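PDB 4F7K: laccase from Uncultured bacterium, which probably oxidises phenolic and related substrates at copper centres while reducing dioxygen to water, as multicopper oxidases of the laccase family do. Local coordinates for residues G97-H102 with L119-P124. Sequence-based numbering, arbitrary orientation.
Sequences GTFWYH and LIVEEP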
ATOM      1  N   GLY A  97       0.678  11.727   3.332  1.00 41.00           N
ATOM      2  CA  GLY A  97       0.059  10.480   3.748  1.00 39.97           C
ATOM      3  C   GLY A  97       0.983   9.270   3.739  1.00 37.37           C
ATOM      4  O   GLY A  97       2.188   9.414   3.592  1.00 34.84           O
ATOM      5  N   THR A  98       0.365   8.100   3.938  1.00 36.58           N
ATOM      6  CA  THR A  98       1.020   6.799   3.948  1.00 35.54           C
ATOM      7  C   THR A  98       0.995   6.207   2.542  1.00 34.69           C
ATOM      8  O   THR A  98      -0.070   5.900   1.962  1.00 34.43           O
ATOM      9  CB  THR A  98       0.291   5.846   4.888  1.00 35.71           C
ATOM     10  OG1 THR A  98       0.156   6.465   6.162  1.00 37.05           O
ATOM     11  CG2 THR A  98       1.054   4.540   5.042  1.00 33.96           C
ATOM     12  N   PHE A  99       2.185   6.095   1.981  1.00 33.50           N
ATOM     13  CA  PHE A  99       2.342   5.498   0.660  1.00 32.76           C
ATOM     14  C   PHE A  99       3.289   4.314   0.824  1.00 30.82           C
ATOM     15  O   PHE A  99       3.628   3.965   1.964  1.00 29.81           O
ATOM     16  CB  PHE A  99       2.819   6.571  -0.340  1.00 33.25           C
ATOM     17  CG  PHE A  99       1.807   7.678  -0.532  1.00 36.17           C
ATOM     18  CD1 PHE A  99       0.670   7.480  -1.312  1.00 35.26           C
ATOM     19  CD2 PHE A  99       1.974   8.911   0.099  1.00 38.26           C
ATOM     20  CE1 PHE A  99      -0.281   8.475  -1.473  1.00 36.85           C
ATOM     21  CE2 PHE A  99       1.035   9.922  -0.059  1.00 38.70           C
ATOM     22  CZ  PHE A  99      -0.113   9.707  -0.849  1.00 39.95           C
ATOM     23  N   TRP A 100       3.697   3.683  -0.285  1.00 29.77           N
ATOM     24  CA  TRP A 100       4.753   2.688  -0.222  1.00 27.50           C
ATOM     25  C   TRP A 100       5.471   2.536  -1.528  1.00 27.44           C
ATOM     26  O   TRP A 100       5.095   3.129  -2.521  1.00 28.24           O
ATOM     27  CB  TRP A 100       4.238   1.345   0.346  1.00 25.85           C
ATOM     28  CG  TRP A 100       3.225   0.510  -0.458  1.00 24.35           C
ATOM     29  CD1 TRP A 100       1.960   0.865  -0.860  1.00 25.71           C
ATOM     30  CD2 TRP A 100       3.366  -0.872  -0.780  1.00 25.24           C
ATOM     31  NE1 TRP A 100       1.323  -0.209  -1.462  1.00 26.15           N
ATOM     32  CE2 TRP A 100       2.180  -1.283  -1.435  1.00 25.00           C
ATOM     33  CE3 TRP A 100       4.400  -1.799  -0.598  1.00 20.32           C
ATOM     34  CZ2 TRP A 100       2.002  -2.585  -1.904  1.00 26.81           C
ATOM     35  CZ3 TRP A 100       4.225  -3.091  -1.063  1.00 22.42           C
ATOM     36  CH2 TRP A 100       3.039  -3.480  -1.729  1.00 22.90           C
ATOM     37  N   TYR A 101       6.541   1.750  -1.524  1.00 26.76           N
ATOM     38  CA  TYR A 101       7.327   1.550  -2.728  1.00 26.35           C
ATOM     39  C   TYR A 101       7.640   0.059  -2.911  1.00 26.10           C
ATOM     40  O   TYR A 101       7.776  -0.691  -1.938  1.00 25.04           O
ATOM     41  CB  TYR A 101       8.587   2.415  -2.625  1.00 26.36           C
ATOM     42  CG  TYR A 101       9.523   2.034  -1.491  1.00 27.82           C
ATOM     43  CD1 TYR A 101      10.514   1.041  -1.679  1.00 26.46           C
ATOM     44  CD2 TYR A 101       9.467   2.677  -0.242  1.00 28.63           C
ATOM     45  CE1 TYR A 101      11.406   0.684  -0.644  1.00 22.45           C
ATOM     46  CE2 TYR A 101      10.367   2.331   0.796  1.00 26.27           C
ATOM     47  CZ  TYR A 101      11.331   1.318   0.565  1.00 26.11           C
ATOM     48  OH  TYR A 101      12.247   0.960   1.531  1.00 27.38           O
ATOM     49  N   HIS A 102       7.722  -0.418  -4.146  1.00 26.81           N
ATOM     50  CA  HIS A 102       8.016  -1.825  -4.309  1.00 27.67           C
ATOM     51  C   HIS A 102       8.632  -2.058  -5.684  1.00 29.03           C
ATOM     52  O   HIS A 102       8.444  -1.246  -6.588  1.00 31.46           O
ATOM     53  CB  HIS A 102       6.760  -2.692  -4.055  1.00 26.27           C
ATOM     54  CG  HIS A 102       5.589  -2.292  -4.896  1.00 30.12           C
ATOM     55  ND1 HIS A 102       5.511  -2.574  -6.242  1.00 30.51           N
ATOM     56  CD2 HIS A 102       4.480  -1.574  -4.600  1.00 28.72           C
ATOM     57  CE1 HIS A 102       4.390  -2.083  -6.734  1.00 27.34           C
ATOM     58  NE2 HIS A 102       3.742  -1.477  -5.759  1.00 28.83           N
ATOM     59  N   LEU A 119       6.646   4.528   2.457  1.00 30.72           N
ATOM     60  CA  LEU A 119       7.003   5.885   2.101  1.00 31.84           C
ATOM     61  C   LEU A 119       5.996   6.819   2.776  1.00 33.25           C
ATOM     62  O   LEU A 119       4.817   6.804   2.445  1.00 32.77           O
ATOM     63  CB  LEU A 119       6.990   6.066   0.570  1.00 32.08           C
ATOM     64  CG  LEU A 119       7.512   7.411   0.023  1.00 34.91           C
ATOM     65  CD1 LEU A 119       8.137   7.248  -1.336  1.00 36.94           C
ATOM     66  CD2 LEU A 119       6.442   8.503  -0.019  1.00 35.05           C
ATOM     67  N   ILE A 120       6.491   7.618   3.724  1.00 34.27           N
ATOM     68  CA  ILE A 120       5.686   8.538   4.479  1.00 36.18           C
ATOM     69  C   ILE A 120       5.928   9.990   4.029  1.00 38.17           C
ATOM     70  O   ILE A 120       7.054  10.499   4.068  1.00 38.55           O
ATOM     71  CB  ILE A 120       5.904   8.366   6.002  1.00 35.64           C
ATOM     72  CG1 ILE A 120       5.738   6.893   6.431  1.00 34.55           C
ATOM     73  CG2 ILE A 120       4.929   9.238   6.771  1.00 36.84           C
ATOM     74  CD1 ILE A 120       4.353   6.275   6.128  1.00 29.61           C
ATOM     75  N   VAL A 121       4.865  10.632   3.554  1.00 39.69           N
ATOM     76  CA  VAL A 121       4.893  12.073   3.272  1.00 41.31           C
ATOM     77  C   VAL A 121       4.172  12.811   4.406  1.00 42.99           C
ATOM     78  O   VAL A 121       2.992  12.624   4.609  1.00 42.51           O
ATOM     79  CB  VAL A 121       4.217  12.413   1.944  1.00 42.84           C
ATOM     80  CG1 VAL A 121       4.432  13.902   1.614  1.00 45.14           C
ATOM     81  CG2 VAL A 121       4.738  11.541   0.810  1.00 39.29           C
ATOM     82  N   GLU A 122       4.913  13.622   5.157  1.00 44.93           N
ATOM     83  CA  GLU A 122       4.422  14.231   6.387  1.00 47.81           C
ATOM     84  C   GLU A 122       3.558  15.457   6.117  1.00 49.90           C
ATOM     85  O   GLU A 122       3.822  16.183   5.162  1.00 50.62           O
ATOM     86  CB  GLU A 122       5.595  14.683   7.233  1.00 48.68           C
ATOM     87  CG  GLU A 122       6.595  13.592   7.588  1.00 49.98           C
ATOM     88  CD  GLU A 122       7.748  14.190   8.355  1.00 54.83           C
ATOM     89  OE1 GLU A 122       7.525  15.257   8.991  1.00 59.73           O
ATOM     90  OE2 GLU A 122       8.862  13.632   8.311  1.00 53.79           O
ATOM     91  N   GLU A 123       2.533  15.677   6.952  1.00 51.22           N
ATOM     92  CA  GLU A 123       1.744  16.900   6.898  1.00 54.07           C
ATOM     93  C   GLU A 123       2.662  18.010   7.417  1.00 55.87           C
ATOM     94  O   GLU A 123       3.516  17.738   8.262  1.00 54.90           O
ATOM     95  CB  GLU A 123       0.505  16.816   7.801  1.00 54.97           C
ATOM     96  CG  GLU A 123      -0.553  15.799   7.408  1.00 54.08           C
ATOM     97  CD  GLU A 123      -0.254  14.370   7.913  1.00 53.09           C
ATOM     98  OE1 GLU A 123       0.295  14.221   9.041  1.00 51.94           O
ATOM     99  OE2 GLU A 123      -0.593  13.403   7.180  1.00 48.88           O
ATOM    100  N   PRO A 124       2.501  19.256   6.913  1.00 58.70           N
ATOM    101  CA  PRO A 124       3.255  20.396   7.462  1.00 60.93           C
ATOM    102  C   PRO A 124       3.098  20.545   8.976  1.00 62.47           C
ATOM    103  O   PRO A 124       4.068  20.854   9.649  1.00 63.44           O
ATOM    104  CB  PRO A 124       2.661  21.605   6.727  1.00 63.06           C
ATOM    105  CG  PRO A 124       1.364  21.142   6.192  1.00 63.58           C
ATOM    106  CD  PRO A 124       1.617  19.696   5.824  1.00 59.69           C
TER
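Gly-97 and Val-121 exchange a pair of backbone hydrogen bonds, Gly-97 N to Val-121 O at 2.8 Å and Val-121 N to Gly-97 O at 2.9 Å, and Phe-99 and Leu-119 repeat the exchange two residues on. The result is a worked example of antiparallel pairing in the first cupredoxin-like domain of a multicopper oxidase: strands 97-103 and 116-122 are the two central strands of a four-stranded mixed sheet, between edge strands 37-40 and 59-62. The second pair is uneven. Phe-99 N reaches Leu-119 O at 2.8 Å, whereas the bond from Leu-119 N to Phe-99 O is 3.1 Å long and its donor stands 60° out of the carbonyl plane. The CA of Trp-100 comes nearer to that of Leu-119 than does the CA of its bridge partner Phe-99, while Tyr-101 bonds on to Gly-117 in the same register.

Between these pairs lies the non-hydrogen-bonded pair Thr-98 and Ile-120, whose side chains run side by side on one face of the sheet. With its methyl anti to the backbone N, Thr-98 sets CG2 3.9 Å from Ile-120 CD1, while OG1 is hydrogen-bonded to Asp-234 on strand 232-239 and Arg-187 on strand 183-190, both in the adjacent six-stranded sheet. Gly-97 is at phi 158° and psi -171°, a conformation accessible essentially to glycine.

The other face carries Phe-99, Leu-119 and Val-121, which meet through carbon, Phe-99 CB lying 4.1 Å from Leu-119 CD2; Leu-119 and Val-121 also touch Phe-45 of strand 44-51. Farther along, Leu-119 CB meets the edge of the Tyr-101 ring, whose hydroxyl is hydrogen-bonded to Pro-35 O. The Phe-99 ring leans back over Gly-97, and from the neighbouring strand Val-121 CG2 comes obliquely to it, 3.9 Å from Phe-99 CD2.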